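Side-chain contacts in mutual gliding motility protein C (MglC) (Myxococcus xanthus DK 1622, PDB 7CT3), which is a Roadblock/LC7-domain component of the polarity control system, probably serving gliding motility, and interacts with its paralog MglB: residues Leu64-Gly67 against Thr68-Glu71; Leu54-Leu57 against Arg58-Ala61. All blocks are in the same frame, centred on the assembly; numbering follows the deposited sequence.

Overall arrangement
The two contacts follow one another along the chain. Interaction 2 lies on the C-terminal part of helix 44-61, tied by main-chain bonds and a short chain of side-chain bonds on the face turned from its own sheet; interaction 1 is the loop that comes next, curled round a sodium ion before strand 71-75 begins. Their centres lie about 14 Å apart, and apart from the chain's own continuity they do not touch. The ion belongs to interaction 1; the side chain of Ala61, in interaction 2, is about 10 Å away. Both reach the second subunit: Thr66 packs on Gln56 of that subunit, and Gln56 on its Thr66, joining the loop of one chain to the helix of the other.

Interaction 1 (Leu64-Gly67 against Thr68-Glu71); sequences LKTG and TVSE. With NA (sodium ion), chain B.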
loop_
_atom_site.group_PDB
_atom_site.type_symbol
_atom_site.label_atom_id
_atom_site.label_comp_id
_atom_site.label_asym_id
_atom_site.label_seq_id
_atom_site.Cartn_x
_atom_site.Cartn_y
_atom_site.Cartn_z
ATOM N N LEU A 64 -7.498 -4.537 -6.994
ATOM C CA LEU A 64 -6.610 -4.782 -8.168
ATOM C C LEU A 64 -7.421 -5.096 -9.432
ATOM O O LEU A 64 -6.879 -4.892 -10.528
ATOM C CB LEU A 64 -5.663 -5.943 -7.867
ATOM C CG LEU A 64 -4.557 -5.653 -6.860
ATOM C CD1 LEU A 64 -3.946 -6.951 -6.355
ATOM C CD2 LEU A 64 -3.493 -4.757 -7.482
ATOM N N LYS A 65 -8.644 -5.610 -9.295
ATOM C CA LYS A 65 -9.510 -5.979 -10.447
ATOM C C LYS A 65 -10.002 -4.729 -11.191
ATOM O O LYS A 65 -10.452 -4.883 -12.340
ATOM C CB LYS A 65 -10.700 -6.816 -9.977
ATOM C CG LYS A 65 -10.333 -8.186 -9.431
ATOM C CD LYS A 65 -11.539 -9.069 -9.214
ATOM C CE LYS A 65 -11.357 -10.026 -8.062
ATOM N NZ LYS A 65 -12.618 -10.721 -7.721
ATOM N N THR A 66 -9.952 -3.546 -10.573
ATOM C CA THR A 66 -10.318 -2.266 -11.237
ATOM C C THR A 66 -9.172 -1.858 -12.165
ATOM O O THR A 66 -8.014 -2.088 -11.786
ATOM C CB THR A 66 -10.624 -1.150 -10.233
ATOM O OG1 THR A 66 -9.397 -0.788 -9.604
ATOM C CG2 THR A 66 -11.649 -1.546 -9.197
ATOM N N GLY A 67 -9.497 -1.278 -13.321
ATOM C CA GLY A 67 -8.523 -0.890 -14.360
ATOM C C GLY A 67 -7.421 0.005 -13.817
ATOM O O GLY A 67 -6.254 -0.217 -14.177
ATOM N N THR A 68 -7.758 0.967 -12.957
ATOM C CA THR A 68 -6.823 2.039 -12.511
ATOM C C THR A 68 -5.835 1.506 -11.469
ATOM O O THR A 68 -4.678 1.958 -11.481
ATOM C CB THR A 68 -7.580 3.252 -11.959
ATOM O OG1 THR A 68 -8.476 3.702 -12.975
ATOM C CG2 THR A 68 -6.655 4.379 -11.554
ATOM N N VAL A 69 -6.271 0.606 -10.587
ATOM C CA VAL A 69 -5.431 0.088 -9.466
ATOM C C VAL A 69 -4.441 -0.934 -10.034
ATOM O O VAL A 69 -4.890 -1.928 -10.646
ATOM C CB VAL A 69 -6.292 -0.509 -8.340
ATOM C CG1 VAL A 69 -5.432 -1.106 -7.239
ATOM C CG2 VAL A 69 -7.257 0.520 -7.765
ATOM N N SER A 70 -3.140 -0.696 -9.846
ATOM C CA SER A 70 -2.052 -1.586 -10.327
ATOM C C SER A 70 -1.321 -2.254 -9.150
ATOM O O SER A 70 -0.732 -3.323 -9.365
ATOM C CB SER A 70 -1.108 -0.826 -11.215
ATOM O OG SER A 70 -0.545 0.267 -10.514
ATOM N N GLU A 71 -1.352 -1.665 -7.951
ATOM C CA GLU A 71 -0.533 -2.131 -6.800
ATOM C C GLU A 71 -1.234 -1.763 -5.487
ATOM O O GLU A 71 -1.738 -0.630 -5.371
ATOM C CB GLU A 71 0.859 -1.518 -6.952
ATOM C CG GLU A 71 1.859 -1.856 -5.868
ATOM C CD GLU A 71 3.070 -0.933 -5.949
ATOM O OE1 GLU A 71 2.933 0.244 -5.571
ATOM O OE2 GLU A 71 4.128 -1.370 -6.446
HETATM NA NA NA B . -5.965 -3.354 -11.983
HETATM O O HOH W 1 -3.687 -2.030 -13.855
HETATM O O HOH W 2 -6.958 -4.513 -13.929
HETATM O O HOH W 3 -3.886 -4.433 -12.445
#
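Leu64, Thr66 and Val69 turn their backbone carbonyls inward onto one sodium ion, while their side chains pack together on the side away from it. The metal sits 2.3 Å from Leu64 O, 2.4 Å from Thr66 O and 2.2 Å from Val69 O, with waters 2 and 3 completing five ligands. Its positive charge probably offsets the repulsion between carbonyl oxygens drawn this close, Thr66 O and Val69 O being 3.3 Å apart. Water 1 donates to Gly67 O and, weakly, to Val69 O, bridging the turn beside the ion.

Among the side chains, Thr66 and Val69 meet most closely. Thr66 OG1 stands between its own backbone N and carbonyl carbon (chi1 70°), which brings it 3.1 Å from Val69 CG2; the hydroxyl's polar partner is Thr63 O, a turn back. The two branches of Val69 divide the work. CG1, anti to the backbone N (chi1 177°), lies against the Leu64 backbone and 4.1 Å from Leu64 CD2, while CG2 is the branch that abuts Thr66 OG1. Leu64 starts out away from the later residues, but its CD2 swings back to lie 3.6 Å from Ser70 O.

This loop joins helix 44-61 to strand 71-75. Leu64 reaches Met83 and Leu85 of strand 79-87, and Glu71 forms a salt bridge with Arg106 of helix 102-117. At the dimer interface Val69 packs on Leu53 of the second subunit, and Glu71 OE1 bonds Asn75 ND2 of that subunit where their strands pair antiparallel, carrying the sheet from one chain into the next.

Interaction 2 (Leu54-Leu57 against Arg58-Ala61); sequences LTQL and RNAA
Ala60 N bonds Gln56 O at 2.9 Å, and Ala61 N reaches Leu57 O at 2.8 Å; Arg58 N to Leu54 O and Asn59 N to Thr55 O complete four i to i+4 bonds. A short chain of side-chain bonds runs over them. Arg58 NH2 donates to Asn59 OD1 at 3.1 Å, on a lone pair in the carbonyl plane though OD1 stands 18° out of the guanidinium plane, and Asn59 ND2 passes a weak bond to Gln56 OE1, the two amide planes 74° apart. Bends at chi2 and chi3 (63° at chi3) turn the outward-leading arginine so that NE meets water 4, in plane at the guanidinium edge, which donates to Thr55 O. Arg58 NH1 goes to Glu62 in a salt bridge and to Phe25 O. With an alanine here instead of Asn59, Arg58 NH2 would probably lose this acceptor and Gln56 OE1 its weak donor. Farther out, Thr55 CG2 lies 4.1 Å from Asn59 ND2, the side chains pointing the same way. Leu57 and Ala60 face inward onto Val74 of strand 71-75. A polar face turned from its own sheet and an apolar inner face mark this amphipathic helix of a Roadblock/LC7 domain.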
loop_
_atom_site.group_PDB
_atom_site.type_symbol
_atom_site.label_atom_id
_atom_site.label_comp_id
_atom_site.label_asym_id
_atom_site.label_seq_id
_atom_site.Cartn_x
_atom_site.Cartn_y
_atom_site.Cartn_z
ATOM N N LEU A 54 -3.726 -11.767 6.677
ATOM C CA LEU A 54 -4.136 -12.590 5.504
ATOM C C LEU A 54 -5.567 -12.248 5.064
ATOM O O LEU A 54 -5.758 -12.019 3.855
ATOM C CB LEU A 54 -3.995 -14.079 5.825
ATOM C CG LEU A 54 -2.568 -14.625 5.872
ATOM C CD1 LEU A 54 -2.585 -16.126 6.119
ATOM C CD2 LEU A 54 -1.800 -14.306 4.596
ATOM N N THR A 55 -6.535 -12.216 5.985
ATOM C CA THR A 55 -7.958 -11.907 5.669
ATOM C C THR A 55 -8.042 -10.552 4.959
ATOM O O THR A 55 -8.734 -10.461 3.918
ATOM C CB THR A 55 -8.834 -11.893 6.925
ATOM O OG1 THR A 55 -8.762 -13.196 7.498
ATOM C CG2 THR A 55 -10.279 -11.540 6.637
ATOM N N GLN A 56 -7.361 -9.544 5.512
ATOM C CA GLN A 56 -7.435 -8.132 5.052
ATOM C C GLN A 56 -6.673 -7.971 3.730
ATOM O O GLN A 56 -7.143 -7.190 2.884
ATOM C CB GLN A 56 -6.920 -7.195 6.145
ATOM C CG GLN A 56 -7.685 -7.311 7.456
ATOM C CD GLN A 56 -9.179 -7.400 7.250
ATOM O OE1 GLN A 56 -9.791 -6.559 6.589
ATOM N NE2 GLN A 56 -9.785 -8.429 7.822
ATOM N N LEU A 57 -5.557 -8.684 3.544
ATOM C CA LEU A 57 -4.804 -8.689 2.259
ATOM C C LEU A 57 -5.763 -9.058 1.124
ATOM O O LEU A 57 -5.810 -8.325 0.129
ATOM C CB LEU A 57 -3.636 -9.683 2.318
ATOM C CG LEU A 57 -2.452 -9.265 3.183
ATOM C CD1 LEU A 57 -1.434 -10.388 3.286
ATOM C CD2 LEU A 57 -1.796 -8.013 2.634
ATOM N N ARG A 58 -6.505 -10.157 1.274
ATOM C CA ARG A 58 -7.400 -10.667 0.201
ATOM C C ARG A 58 -8.543 -9.665 -0.020
ATOM O O ARG A 58 -8.955 -9.495 -1.179
ATOM C CB ARG A 58 -7.906 -12.073 0.534
ATOM C CG ARG A 58 -8.544 -12.794 -0.649
ATOM C CD ARG A 58 -9.876 -13.432 -0.290
ATOM N NE ARG A 58 -10.838 -12.408 0.105
ATOM C CZ ARG A 58 -11.629 -11.729 -0.725
ATOM N NH1 ARG A 58 -11.616 -11.971 -2.027
ATOM N NH2 ARG A 58 -12.442 -10.807 -0.243
ATOM N N ASN A 59 -9.031 -9.012 1.039
ATOM C CA ASN A 59 -10.104 -7.985 0.935
ATOM C C ASN A 59 -9.591 -6.805 0.098
ATOM O O ASN A 59 -10.275 -6.423 -0.867
ATOM C CB ASN A 59 -10.593 -7.512 2.306
ATOM C CG ASN A 59 -11.378 -8.561 3.064
ATOM O OD1 ASN A 59 -11.872 -9.531 2.487
ATOM N ND2 ASN A 59 -11.502 -8.373 4.365
ATOM N N ALA A 60 -8.437 -6.238 0.460
ATOM C CA ALA A 60 -7.831 -5.073 -0.231
ATOM C C ALA A 60 -7.421 -5.467 -1.658
ATOM O O ALA A 60 -7.542 -4.619 -2.567
ATOM C CB ALA A 60 -6.663 -4.541 0.563
ATOM N N ALA A 61 -6.977 -6.711 -1.854
ATOM C CA ALA A 61 -6.531 -7.248 -3.164
ATOM C C ALA A 61 -7.651 -7.122 -4.206
ATOM O O ALA A 61 -7.334 -6.930 -5.392
ATOM C CB ALA A 61 -6.076 -8.679 -3.011
HETATM O O HOH W 4 -10.552 -12.317 3.012
#